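Local coordinates for protein histidinol dehydrogenase (Elizabethkingia anophelis NUHP1, PDB 6AN0) that probably catalyses the last two oxidations of histidine biosynthesis, turning L-histidinol into L-histidinaldehyde and then L-histidine with NAD as oxidant, and binds zinc, at residues G130-G135 against I193-A198; N158-T163 against G197-G202; E254-D259 against I333-N338; N341-I346 against V352-F357. One frame throughout, in Å; residues are numbered along the deposited sequence.

Contact 1: residues G130-G135 against I193-A198; sequences GIYIPG and IQAIGA
Y132, at the end of strand 117-132, touches A195 on helix 192-201, CE1 to A195 CB 4.0 Å. The methyl meets the CD1-CE1 side of the ring. Closer to the strand backbone, Y132 CB is touched by I196 CD1 at 4.2 Å; the A195 and I196 methyls thus hold the tyrosine at two points along its length. I196 can do this because its chain bends (chi2 -52°), carrying CD1 nearer to the strand than its CB direction would suggest. With CG anti to the backbone N (chi1 -176°), Y132 projects from the strand toward the start of the helix. There its hydroxyl oxygen accepts the backbone N-H of G192, which fixes the far end of the ring. Further out, V220 on helix 218-227 and P164 touch the tyrosine, while A190 touches A195 and A223 touches I196. Strand 117-132 is itself paired on its two sides with strands 158-163 and 211-213. Y132 and Q194 are both predicted to bind NAD, with N217 nearby. The chemistry is therefore divided: the carbon atoms of the buried ring rest on methyl groups, and its one polar atom is tied to the start of the helix, where the N-H dipoles would probably polarise the phenol oxygen.

Contact 2: residues N158-T163 against G197-G202; sequences NITLCT and GAMTFG
M199 on helix 192-201 reaches strand 158-163 within a Rossmann-like alpha/beta layer: the helix belongs to a beta-alpha-beta crossover leading from strand 186-189 to strand 211-213, across the sheet strands that lie between. Its CB is directed at the strand, and CG stands beside the backbone N (chi1 -66°). CG makes the first touch, 3.9 Å from C162 SG. The chain then runs on extended to SD, which meets two neighbours of the same strand face: C162 SG at 3.9 Å and T160 CG2 at 4.0 Å. At chi3 (-73°) the chain bends, and CE stays within 4.1 Å of C162 SG. The cysteine sulfur thus faces three successive atoms of the methionine, in an approach of van der Waals kind. T160 offers its methyl, which lies anti to its own backbone N, and it and M199 run alongside one another, pointing opposite ways. From strand 211-213, I212 also packs on M199, while I159 and L161, whose side chains leave the sheet on its other face, touch helix 142-154. C162 also lies beside Y132, a predicted NAD-binding residue. Three residues after the methionine, G202, with phi 83°, leaves the helical path, and its N still donates to A198 O over 2.8 Å.

Contact 3: residues E254-D259 against I333-N338; sequences EFVAAD and ILAIEN
D259 and I333 meet where helix 253-264 lies against strand 331-335, D259 CB to I333 CD1 3.8 Å. I333 is fully extended, CG1 beside the backbone N (chi1 -57°) and CD1 anti along the chain (chi2 -178°), so only its end methyl bridges to the helix. The same methyl also lies 3.9 Å from D259 OD2; the aspartate and the isoleucine cross obliquely. The carboxylate has polar partners elsewhere: OD2 forms a salt bridge with R430 NH2 of the second subunit. That bridge probably offsets the burial of the acid and supports its ionised form. One helical turn earlier, V256 CG2 rests on A335 CB at 4.2 Å. V256 has CG1 anti to the backbone N (chi1 171°), leaving CG2 as the methyl facing the strand. A335 is the centre of an inverse gamma turn, which bends the chain away as the strand ends, and the weak bond I336 N to L334 O accompanies it. In the parallel sheet, strand 331-335 lies between strands 242-247 and 351-354, and I333 also packs on V243 and V245 of the former. Helix 253-264 is backed by helix 279-293, through V256 and A257, and its E254, F255, A258 and D259 touch the second subunit.

Contact 4: residues N341-I346 against V352-F357; sequences NYTDKI and VFLGNF
T343 sets its methyl over the end of L354, CG2 to CD2 3.7 Å, the two side chains crossing at about a right angle. The threonine hydroxyl takes the crowded position between backbone N and carbonyl carbon (chi1 51°), which puts CG2 beside the backbone N and on the side of the strand. Three residues further on, I346 meets V352 tip to tip, CD1 to CG1 4.0 Å. Here I346 is stretched out (chi2 167°), while V352 presents the methyl that lies anti to its backbone N. The two pairs make a small apolar layer between a short loop and the strand that follows it. The loop keeps its form through a tight turn with helical backbone angles at 343-345, where K345 N donates to Y342 O over 3.0 Å and I346 N to T343 O over 3.2 Å. T343 O is gripped a second time, by R124 NH2 of the second subunit, whose NE also binds I346 O; one guanidinium thus pins the start and the end of the turn. K345 O is held by N325 ND2. The loop is the link between strands 331-335 and 351-354, which lie parallel and adjacent, and I346 also packs on L332 and L334. Y342 and K345 lean on helix 317-327. Strand 351-354, outermost in its own chain, pairs in a parallel ladder with a strand of the second subunit, continuing the sheet into the neighbouring molecule, where W120 of that subunit touches L354 and F396 touches V352.

In the fold
All four contacts are buried and join side chains through apolar atoms, but they occupy two lobes. Contacts 1 and 2 share helix 192-201 and lie on adjacent strands of the mixed sheet: I131 N bonds T160 O at 2.8 Å, and I133 O bonds T163 OG1. Contacts 3 and 4, about 36 to 40 Å away between centres, share the parallel sheet, where L334 N bonds F353 O at 2.8 Å. The first pair stays within one chain, with predicted NAD-binding residues in contact 1. The second pair borders the second subunit, which supplies polar partners: R430 of that subunit for the D259 carboxylate in contact 3, and arginine bonds to backbone oxygens in contact 4.

Contact 1: residues G130-G135 against I193-A198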
loop_
_atom_site.group_PDB
_atom_site.type_symbol
_atom_site.label_atom_id
_atom_site.label_comp_id
_atom_site.label_asym_id
_atom_site.label_seq_id
_atom_site.Cartn_x
_atom_site.Cartn_y
_atom_site.Cartn_z
ATOM N N GLY A 130 1.921 -1.364 14.824
ATOM C CA GLY A 130 1.706 -0.251 15.745
ATOM C C GLY A 130 0.387 0.446 15.445
ATOM O O GLY A 130 0.078 0.729 14.285
ATOM N N ILE A 131 -0.383 0.722 16.507
ATOM C CA ILE A 131 -1.680 1.390 16.392
ATOM C C ILE A 131 -1.636 2.656 17.235
ATOM O O ILE A 131 -1.316 2.596 18.428
ATOM C CB ILE A 131 -2.843 0.485 16.855
ATOM C CG1 ILE A 131 -2.968 -0.751 15.952
ATOM C CG2 ILE A 131 -4.162 1.278 16.876
ATOM C CD1 ILE A 131 -3.867 -1.872 16.561
ATOM N N TYR A 132 -1.970 3.787 16.622
ATOM C CA TYR A 132 -2.090 5.063 17.318
ATOM C C TYR A 132 -3.558 5.410 17.522
ATOM O O TYR A 132 -4.335 5.387 16.563
ATOM C CB TYR A 132 -1.414 6.179 16.522
ATOM C CG TYR A 132 -1.468 7.453 17.315
ATOM C CD1 TYR A 132 -0.627 7.626 18.404
ATOM C CD2 TYR A 132 -2.418 8.429 17.050
ATOM C CE1 TYR A 132 -0.685 8.761 19.184
ATOM C CE2 TYR A 132 -2.475 9.591 17.839
ATOM C CZ TYR A 132 -1.605 9.734 18.900
ATOM O OH TYR A 132 -1.624 10.860 19.701
ATOM N N ILE A 133 -3.927 5.769 18.757
ATOM C CA ILE A 133 -5.293 6.153 19.091
ATOM C C ILE A 133 -5.255 7.509 19.783
ATOM O O ILE A 133 -4.714 7.620 20.888
ATOM C CB ILE A 133 -5.988 5.120 19.999
ATOM C CG1 ILE A 133 -6.011 3.723 19.349
ATOM C CG2 ILE A 133 -7.391 5.588 20.373
ATOM C CD1 ILE A 133 -6.934 3.619 18.156
ATOM N N PRO A 134 -5.823 8.565 19.198
ATOM C CA PRO A 134 -5.843 9.861 19.894
ATOM C C PRO A 134 -6.578 9.763 21.221
ATOM O O PRO A 134 -7.433 8.899 21.425
ATOM C CB PRO A 134 -6.585 10.784 18.916
ATOM C CG PRO A 134 -6.374 10.143 17.562
ATOM C CD PRO A 134 -6.426 8.650 17.854
ATOM N N GLY A 135 -6.232 10.670 22.133
ATOM C CA GLY A 135 -6.866 10.764 23.429
ATOM C C GLY A 135 -7.977 11.794 23.459
ATOM O O GLY A 135 -8.651 12.045 22.453
ATOM N N ILE A 193 3.898 13.201 18.179
ATOM C CA ILE A 193 5.082 12.848 17.397
ATOM C C ILE A 193 5.927 11.822 18.144
ATOM O O ILE A 193 6.461 10.879 17.543
ATOM C CB ILE A 193 5.907 14.104 17.051
ATOM C CG1 ILE A 193 5.085 15.118 16.248
ATOM C CG2 ILE A 193 7.146 13.714 16.232
ATOM C CD1 ILE A 193 5.801 16.508 16.140
ATOM N N GLN A 194 6.065 11.989 19.467
ATOM C CA GLN A 194 6.937 11.101 20.228
ATOM C C GLN A 194 6.428 9.663 20.234
ATOM O O GLN A 194 7.238 8.729 20.200
ATOM C CB GLN A 194 7.139 11.633 21.663
ATOM C CG GLN A 194 5.852 11.824 22.526
ATOM C CD GLN A 194 5.166 13.182 22.320
ATOM O OE1 GLN A 194 5.450 13.901 21.362
ATOM N NE2 GLN A 194 4.251 13.529 23.228
ATOM N N ALA A 195 5.106 9.455 20.237
ATOM C CA ALA A 195 4.582 8.096 20.121
ATOM C C ALA A 195 4.922 7.486 18.767
ATOM O O ALA A 195 5.342 6.324 18.688
ATOM C CB ALA A 195 3.066 8.073 20.343
ATOM N N ILE A 196 4.731 8.250 17.685
ATOM C CA ILE A 196 5.079 7.747 16.354
ATOM C C ILE A 196 6.569 7.427 16.287
ATOM O O ILE A 196 6.980 6.413 15.702
ATOM C CB ILE A 196 4.669 8.769 15.270
ATOM C CG1 ILE A 196 3.155 9.012 15.283
ATOM C CG2 ILE A 196 5.143 8.321 13.885
ATOM C CD1 ILE A 196 2.324 7.717 15.220
ATOM N N GLY A 197 7.400 8.288 16.884
ATOM C CA GLY A 197 8.837 8.050 16.877
ATOM C C GLY A 197 9.214 6.811 17.666
ATOM O O GLY A 197 10.078 6.031 17.246
ATOM N N ALA A 198 8.548 6.596 18.804
ATOM C CA ALA A 198 8.807 5.397 19.588
ATOM C C ALA A 198 8.476 4.135 18.788
ATOM O O ALA A 198 9.225 3.152 18.827
ATOM C CB ALA A 198 8.014 5.447 20.890
#

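Contact 2: residues N158-T163 against G197-G202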
loop_
_atom_site.group_PDB
_atom_site.type_symbol
_atom_site.label_atom_id
_atom_site.label_comp_id
_atom_site.label_asym_id
_atom_site.label_seq_id
_atom_site.Cartn_x
_atom_site.Cartn_y
_atom_site.Cartn_z
ATOM N N ASN A 158 2.944 -9.280 17.285
ATOM C CA ASN A 158 3.256 -8.206 18.229
ATOM C C ASN A 158 2.423 -6.987 17.844
ATOM O O ASN A 158 2.744 -6.290 16.870
ATOM C CB ASN A 158 4.748 -7.869 18.209
ATOM C CG ASN A 158 5.634 -9.061 18.537
ATOM O OD1 ASN A 158 5.295 -9.891 19.379
ATOM N ND2 ASN A 158 6.787 -9.141 17.873
ATOM N N ILE A 159 1.363 -6.716 18.600
ATOM C CA ILE A 159 0.514 -5.549 18.356
ATOM C C ILE A 159 0.733 -4.550 19.484
ATOM O O ILE A 159 0.531 -4.875 20.658
ATOM C CB ILE A 159 -0.970 -5.928 18.262
ATOM C CG1 ILE A 159 -1.184 -6.922 17.110
ATOM C CG2 ILE A 159 -1.804 -4.641 18.115
ATOM C CD1 ILE A 159 -2.547 -7.597 17.087
ATOM N N THR A 160 1.134 -3.335 19.125
ATOM C CA THR A 160 1.361 -2.258 20.075
ATOM C C THR A 160 0.270 -1.217 19.896
ATOM O O THR A 160 -0.125 -0.921 18.765
ATOM C CB THR A 160 2.739 -1.624 19.844
ATOM O OG1 THR A 160 3.742 -2.484 20.391
ATOM C CG2 THR A 160 2.836 -0.246 20.495
ATOM N N LEU A 161 -0.233 -0.668 21.006
ATOM C CA LEU A 161 -1.181 0.442 20.944
ATOM C C LEU A 161 -0.652 1.588 21.798
ATOM O O LEU A 161 -0.388 1.395 22.989
ATOM C CB LEU A 161 -2.566 -0.003 21.428
ATOM C CG LEU A 161 -3.704 0.969 21.106
ATOM C CD1 LEU A 161 -4.998 0.174 20.952
ATOM C CD2 LEU A 161 -3.869 2.033 22.172
ATOM N N CYS A 162 -0.491 2.769 21.192
ATOM C CA CYS A 162 -0.095 3.997 21.881
ATOM C C CYS A 162 -1.273 4.960 21.936
ATOM O O CYS A 162 -1.921 5.209 20.914
ATOM C CB CYS A 162 1.064 4.696 21.167
ATOM S SG CYS A 162 2.647 3.843 21.294
ATOM N N THR A 163 -1.511 5.543 23.112
ATOM C CA THR A 163 -2.586 6.519 23.272
ATOM C C THR A 163 -2.217 7.407 24.448
ATOM O O THR A 163 -1.703 6.891 25.452
ATOM C CB THR A 163 -3.942 5.809 23.481
ATOM O OG1 THR A 163 -5.022 6.758 23.457
ATOM C CG2 THR A 163 -3.980 5.035 24.784
ATOM N N GLY A 197 7.400 8.288 16.884
ATOM C CA GLY A 197 8.837 8.050 16.877
ATOM C C GLY A 197 9.214 6.811 17.666
ATOM O O GLY A 197 10.078 6.031 17.246
ATOM N N ALA A 198 8.548 6.596 18.804
ATOM C CA ALA A 198 8.807 5.397 19.588
ATOM C C ALA A 198 8.476 4.135 18.788
ATOM O O ALA A 198 9.225 3.152 18.827
ATOM C CB ALA A 198 8.014 5.447 20.890
ATOM N N MET A 199 7.373 4.142 18.047
ATOM C CA MET A 199 7.062 2.963 17.239
ATOM C C MET A 199 7.932 2.863 15.996
ATOM O O MET A 199 8.089 1.768 15.449
ATOM C CB MET A 199 5.583 2.955 16.854
ATOM C CG MET A 199 4.662 2.780 18.078
ATOM S SD MET A 199 2.910 2.625 17.649
ATOM C CE MET A 199 2.500 4.304 17.173
ATOM N N THR A 200 8.534 3.969 15.566
ATOM C CA THR A 200 9.401 3.949 14.393
ATOM C C THR A 200 10.801 3.455 14.733
ATOM O O THR A 200 11.374 2.648 13.994
ATOM C CB THR A 200 9.453 5.351 13.781
ATOM O OG1 THR A 200 8.148 5.706 13.310
ATOM C CG2 THR A 200 10.484 5.445 12.640
ATOM N N PHE A 201 11.368 3.910 15.846
ATOM C CA PHE A 201 12.743 3.557 16.177
ATOM C C PHE A 201 12.848 2.556 17.314
ATOM O O PHE A 201 13.886 1.897 17.439
ATOM C CB PHE A 201 13.554 4.818 16.535
ATOM C CG PHE A 201 13.559 5.849 15.442
ATOM C CD1 PHE A 201 14.410 5.719 14.351
ATOM C CD2 PHE A 201 12.679 6.927 15.481
ATOM C CE1 PHE A 201 14.403 6.657 13.321
ATOM C CE2 PHE A 201 12.662 7.867 14.451
ATOM C CZ PHE A 201 13.524 7.731 13.374
ATOM N N GLY A 202 11.803 2.411 18.122
ATOM C CA GLY A 202 11.856 1.543 19.286
ATOM C C GLY A 202 12.500 2.227 20.475
ATOM O O GLY A 202 13.361 3.089 20.302
#

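Contact 3: residues E254-D259 against I333-N338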
loop_
_atom_site.group_PDB
_atom_site.type_symbol
_atom_site.label_atom_id
_atom_site.label_comp_id
_atom_site.label_asym_id
_atom_site.label_seq_id
_atom_site.Cartn_x
_atom_site.Cartn_y
_atom_site.Cartn_z
ATOM N N GLU A 254 -35.470 13.677 6.373
ATOM C CA GLU A 254 -35.056 13.597 7.772
ATOM C C GLU A 254 -33.828 12.712 7.929
ATOM O O GLU A 254 -32.916 13.038 8.699
ATOM C CB GLU A 254 -36.184 13.070 8.658
ATOM C CG GLU A 254 -35.801 13.099 10.147
ATOM C CD GLU A 254 -36.815 12.419 11.043
ATOM O OE1 GLU A 254 -37.400 11.394 10.629
ATOM O OE2 GLU A 254 -37.022 12.912 12.167
ATOM N N PHE A 255 -33.794 11.581 7.214
ATOM C CA PHE A 255 -32.644 10.680 7.291
ATOM C C PHE A 255 -31.401 11.335 6.703
ATOM O O PHE A 255 -30.309 11.258 7.280
ATOM C CB PHE A 255 -32.916 9.369 6.541
ATOM C CG PHE A 255 -34.005 8.507 7.121
ATOM C CD1 PHE A 255 -34.763 8.903 8.212
ATOM C CD2 PHE A 255 -34.274 7.265 6.539
ATOM C CE1 PHE A 255 -35.756 8.090 8.709
ATOM C CE2 PHE A 255 -35.269 6.449 7.031
ATOM C CZ PHE A 255 -36.019 6.862 8.117
ATOM N N VAL A 256 -31.546 11.965 5.533
ATOM C CA VAL A 256 -30.397 12.570 4.862
ATOM C C VAL A 256 -29.797 13.680 5.722
ATOM O O VAL A 256 -28.573 13.768 5.880
ATOM C CB VAL A 256 -30.804 13.086 3.466
ATOM C CG1 VAL A 256 -29.684 13.920 2.854
ATOM C CG2 VAL A 256 -31.158 11.912 2.540
ATOM N N ALA A 257 -30.643 14.540 6.289
ATOM C CA ALA A 257 -30.134 15.590 7.169
ATOM C C ALA A 257 -29.364 15.009 8.352
ATOM O O ALA A 257 -28.286 15.507 8.712
ATOM C CB ALA A 257 -31.288 16.456 7.663
ATOM N N ALA A 258 -29.900 13.952 8.969
ATOM C CA ALA A 258 -29.214 13.327 10.098
ATOM C C ALA A 258 -27.868 12.740 9.682
ATOM O O ALA A 258 -26.886 12.827 10.434
ATOM C CB ALA A 258 -30.107 12.248 10.718
ATOM N N ASP A 259 -27.796 12.149 8.486
ATOM C CA ASP A 259 -26.529 11.607 7.995
ATOM C C ASP A 259 -25.496 12.712 7.789
ATOM O O ASP A 259 -24.337 12.582 8.212
ATOM C CB ASP A 259 -26.760 10.829 6.698
ATOM C CG ASP A 259 -27.593 9.568 6.924
ATOM O OD1 ASP A 259 -27.573 9.052 8.063
ATOM O OD2 ASP A 259 -28.257 9.089 5.978
ATOM N N ILE A 333 -23.117 7.863 0.360
ATOM C CA ILE A 333 -24.445 7.340 0.686
ATOM C C ILE A 333 -25.332 7.464 -0.548
ATOM O O ILE A 333 -25.567 8.571 -1.049
ATOM C CB ILE A 333 -25.069 8.062 1.891
ATOM C CG1 ILE A 333 -24.144 7.961 3.118
ATOM C CG2 ILE A 333 -26.456 7.473 2.201
ATOM C CD1 ILE A 333 -24.702 8.610 4.394
ATOM N N LEU A 334 -25.850 6.331 -1.030
ATOM C CA LEU A 334 -26.771 6.324 -2.171
ATOM C C LEU A 334 -28.188 6.213 -1.626
ATOM O O LEU A 334 -28.719 5.117 -1.443
ATOM C CB LEU A 334 -26.466 5.185 -3.140
ATOM C CG LEU A 334 -25.100 5.214 -3.817
ATOM C CD1 LEU A 334 -25.067 4.086 -4.860
ATOM C CD2 LEU A 334 -24.799 6.595 -4.455
ATOM N N ALA A 335 -28.813 7.365 -1.377
ATOM C CA ALA A 335 -30.187 7.407 -0.880
ATOM C C ALA A 335 -31.150 7.460 -2.063
ATOM O O ALA A 335 -31.884 8.425 -2.295
ATOM C CB ALA A 335 -30.376 8.591 0.068
ATOM N N ILE A 336 -31.119 6.383 -2.845
ATOM C CA ILE A 336 -31.869 6.329 -4.087
ATOM C C ILE A 336 -32.498 4.959 -4.230
ATOM O O ILE A 336 -32.131 3.993 -3.554
ATOM C CB ILE A 336 -31.009 6.615 -5.335
ATOM C CG1 ILE A 336 -29.977 5.478 -5.521
ATOM C CG2 ILE A 336 -30.389 8.001 -5.268
ATOM C CD1 ILE A 336 -28.929 5.735 -6.576
ATOM N N GLU A 337 -33.460 4.923 -5.140
ATOM C CA GLU A 337 -34.132 3.718 -5.583
ATOM C C GLU A 337 -33.191 2.834 -6.391
ATOM O O GLU A 337 -32.405 3.330 -7.206
ATOM C CB GLU A 337 -35.309 4.142 -6.454
ATOM C CG GLU A 337 -36.498 3.242 -6.461
ATOM C CD GLU A 337 -37.704 3.960 -7.022
ATOM O OE1 GLU A 337 -37.602 4.549 -8.126
ATOM O OE2 GLU A 337 -38.750 3.968 -6.344
ATOM N N ASN A 338 -33.296 1.519 -6.177
ATOM C CA ASN A 338 -32.699 0.512 -7.060
ATOM C C ASN A 338 -31.186 0.706 -7.213
ATOM O O ASN A 338 -30.656 0.797 -8.327
ATOM C CB ASN A 338 -33.391 0.522 -8.422
ATOM C CG ASN A 338 -34.855 0.131 -8.325
ATOM O OD1 ASN A 338 -35.224 -0.714 -7.509
ATOM N ND2 ASN A 338 -35.694 0.752 -9.142
#

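Contact 4: residues N341-I346 against V352-F357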
loop_
_atom_site.group_PDB
_atom_site.type_symbol
_atom_site.label_atom_id
_atom_site.label_comp_id
_atom_site.label_asym_id
_atom_site.label_seq_id
_atom_site.Cartn_x
_atom_site.Cartn_y
_atom_site.Cartn_z
ATOM N N ASN A 341 -28.693 -0.928 -9.785
ATOM C CA ASN A 341 -28.496 -0.459 -11.145
ATOM C C ASN A 341 -27.383 0.575 -11.263
ATOM O O ASN A 341 -27.054 0.970 -12.385
ATOM C CB ASN A 341 -29.806 0.114 -11.684
ATOM C CG ASN A 341 -30.898 -0.937 -11.774
ATOM O OD1 ASN A 341 -30.612 -2.132 -11.837
ATOM N ND2 ASN A 341 -32.150 -0.499 -11.769
ATOM N N TYR A 342 -26.795 1.015 -10.144
ATOM C CA TYR A 342 -25.844 2.118 -10.152
ATOM C C TYR A 342 -24.485 1.804 -9.541
ATOM O O TYR A 342 -23.530 2.533 -9.832
ATOM C CB TYR A 342 -26.435 3.342 -9.421
ATOM C CG TYR A 342 -27.734 3.791 -10.049
ATOM C CD1 TYR A 342 -27.743 4.532 -11.226
ATOM C CD2 TYR A 342 -28.955 3.452 -9.483
ATOM C CE1 TYR A 342 -28.943 4.925 -11.819
ATOM C CE2 TYR A 342 -30.153 3.845 -10.071
ATOM C CZ TYR A 342 -30.140 4.577 -11.234
ATOM O OH TYR A 342 -31.338 4.967 -11.811
ATOM N N THR A 343 -24.364 0.770 -8.699
ATOM C CA THR A 343 -23.105 0.572 -7.984
ATOM C C THR A 343 -21.949 0.256 -8.934
ATOM O O THR A 343 -20.791 0.563 -8.616
ATOM C CB THR A 343 -23.242 -0.532 -6.924
ATOM O OG1 THR A 343 -23.797 -1.709 -7.508
ATOM C CG2 THR A 343 -24.133 -0.086 -5.761
ATOM N N ASP A 344 -22.231 -0.362 -10.093
ATOM C CA ASP A 344 -21.157 -0.643 -11.044
ATOM C C ASP A 344 -20.526 0.636 -11.575
ATOM O O ASP A 344 -19.362 0.620 -11.987
ATOM C CB ASP A 344 -21.666 -1.471 -12.228
ATOM C CG ASP A 344 -21.863 -2.936 -11.894
ATOM O OD1 ASP A 344 -21.502 -3.366 -10.786
ATOM O OD2 ASP A 344 -22.403 -3.663 -12.760
ATOM N N LYS A 345 -21.288 1.743 -11.608
ATOM C CA LYS A 345 -20.815 3.023 -12.122
ATOM C C LYS A 345 -19.965 3.802 -11.121
ATOM O O LYS A 345 -19.370 4.817 -11.504
ATOM C CB LYS A 345 -21.998 3.903 -12.537
ATOM C CG LYS A 345 -22.984 3.249 -13.491
ATOM C CD LYS A 345 -22.312 2.864 -14.791
ATOM C CE LYS A 345 -23.270 3.025 -15.972
ATOM N NZ LYS A 345 -24.622 2.455 -15.705
ATOM N N ILE A 346 -19.912 3.379 -9.863
ATOM C CA ILE A 346 -19.058 4.031 -8.870
ATOM C C ILE A 346 -17.617 3.606 -9.104
ATOM O O ILE A 346 -17.314 2.408 -9.144
ATOM C CB ILE A 346 -19.501 3.661 -7.450
ATOM C CG1 ILE A 346 -20.941 4.100 -7.195
ATOM C CG2 ILE A 346 -18.536 4.252 -6.409
ATOM C CD1 ILE A 346 -21.515 3.481 -5.941
ATOM N N VAL A 352 -19.319 2.578 0.747
ATOM C CA VAL A 352 -20.589 2.933 0.117
ATOM C C VAL A 352 -21.749 2.354 0.926
ATOM O O VAL A 352 -21.718 1.183 1.326
ATOM C CB VAL A 352 -20.647 2.433 -1.345
ATOM C CG1 VAL A 352 -22.008 2.765 -2.018
ATOM C CG2 VAL A 352 -19.465 3.003 -2.146
ATOM N N PHE A 353 -22.788 3.167 1.121
ATOM C CA PHE A 353 -23.966 2.809 1.910
ATOM C C PHE A 353 -25.199 2.867 1.016
ATOM O O PHE A 353 -25.442 3.888 0.364
ATOM C CB PHE A 353 -24.090 3.768 3.106
ATOM C CG PHE A 353 -22.876 3.750 3.998
ATOM C CD1 PHE A 353 -22.860 2.963 5.143
ATOM C CD2 PHE A 353 -21.723 4.452 3.655
ATOM C CE1 PHE A 353 -21.726 2.899 5.946
ATOM C CE2 PHE A 353 -20.585 4.395 4.455
ATOM C CZ PHE A 353 -20.588 3.616 5.599
ATOM N N LEU A 354 -25.989 1.786 1.001
ATOM C CA LEU A 354 -27.038 1.602 -0.006
ATOM C C LEU A 354 -28.440 1.696 0.588
ATOM O O LEU A 354 -28.809 0.893 1.450
ATOM C CB LEU A 354 -26.864 0.251 -0.691
ATOM C CG LEU A 354 -25.505 0.033 -1.345
ATOM C CD1 LEU A 354 -25.491 -1.389 -1.893
ATOM C CD2 LEU A 354 -25.264 1.056 -2.464
ATOM N N GLY A 355 -29.239 2.644 0.082
ATOM C CA GLY A 355 -30.644 2.733 0.432
ATOM C C GLY A 355 -30.862 3.491 1.734
ATOM O O GLY A 355 -29.931 3.849 2.448
ATOM N N ASN A 356 -32.142 3.704 2.063
ATOM C CA ASN A 356 -32.493 4.641 3.129
ATOM C C ASN A 356 -32.139 4.147 4.530
ATOM O O ASN A 356 -32.112 4.952 5.464
ATOM C CB ASN A 356 -33.993 4.970 3.075
ATOM C CG ASN A 356 -34.345 5.899 1.925
ATOM O OD1 ASN A 356 -33.459 6.470 1.284
ATOM N ND2 ASN A 356 -35.641 6.065 1.665
ATOM N N PHE A 357 -31.902 2.854 4.728
ATOM C CA PHE A 357 -31.649 2.374 6.078
ATOM C C PHE A 357 -30.176 2.066 6.329
ATOM O O PHE A 357 -29.832 1.572 7.406
ATOM C CB PHE A 357 -32.558 1.174 6.370
ATOM C CG PHE A 357 -34.013 1.558 6.373
ATOM C CD1 PHE A 357 -34.567 2.182 7.480
ATOM C CD2 PHE A 357 -34.793 1.390 5.242
ATOM C CE1 PHE A 357 -35.893 2.586 7.481
ATOM C CE2 PHE A 357 -36.120 1.796 5.234
ATOM C CZ PHE A 357 -36.666 2.390 6.356
#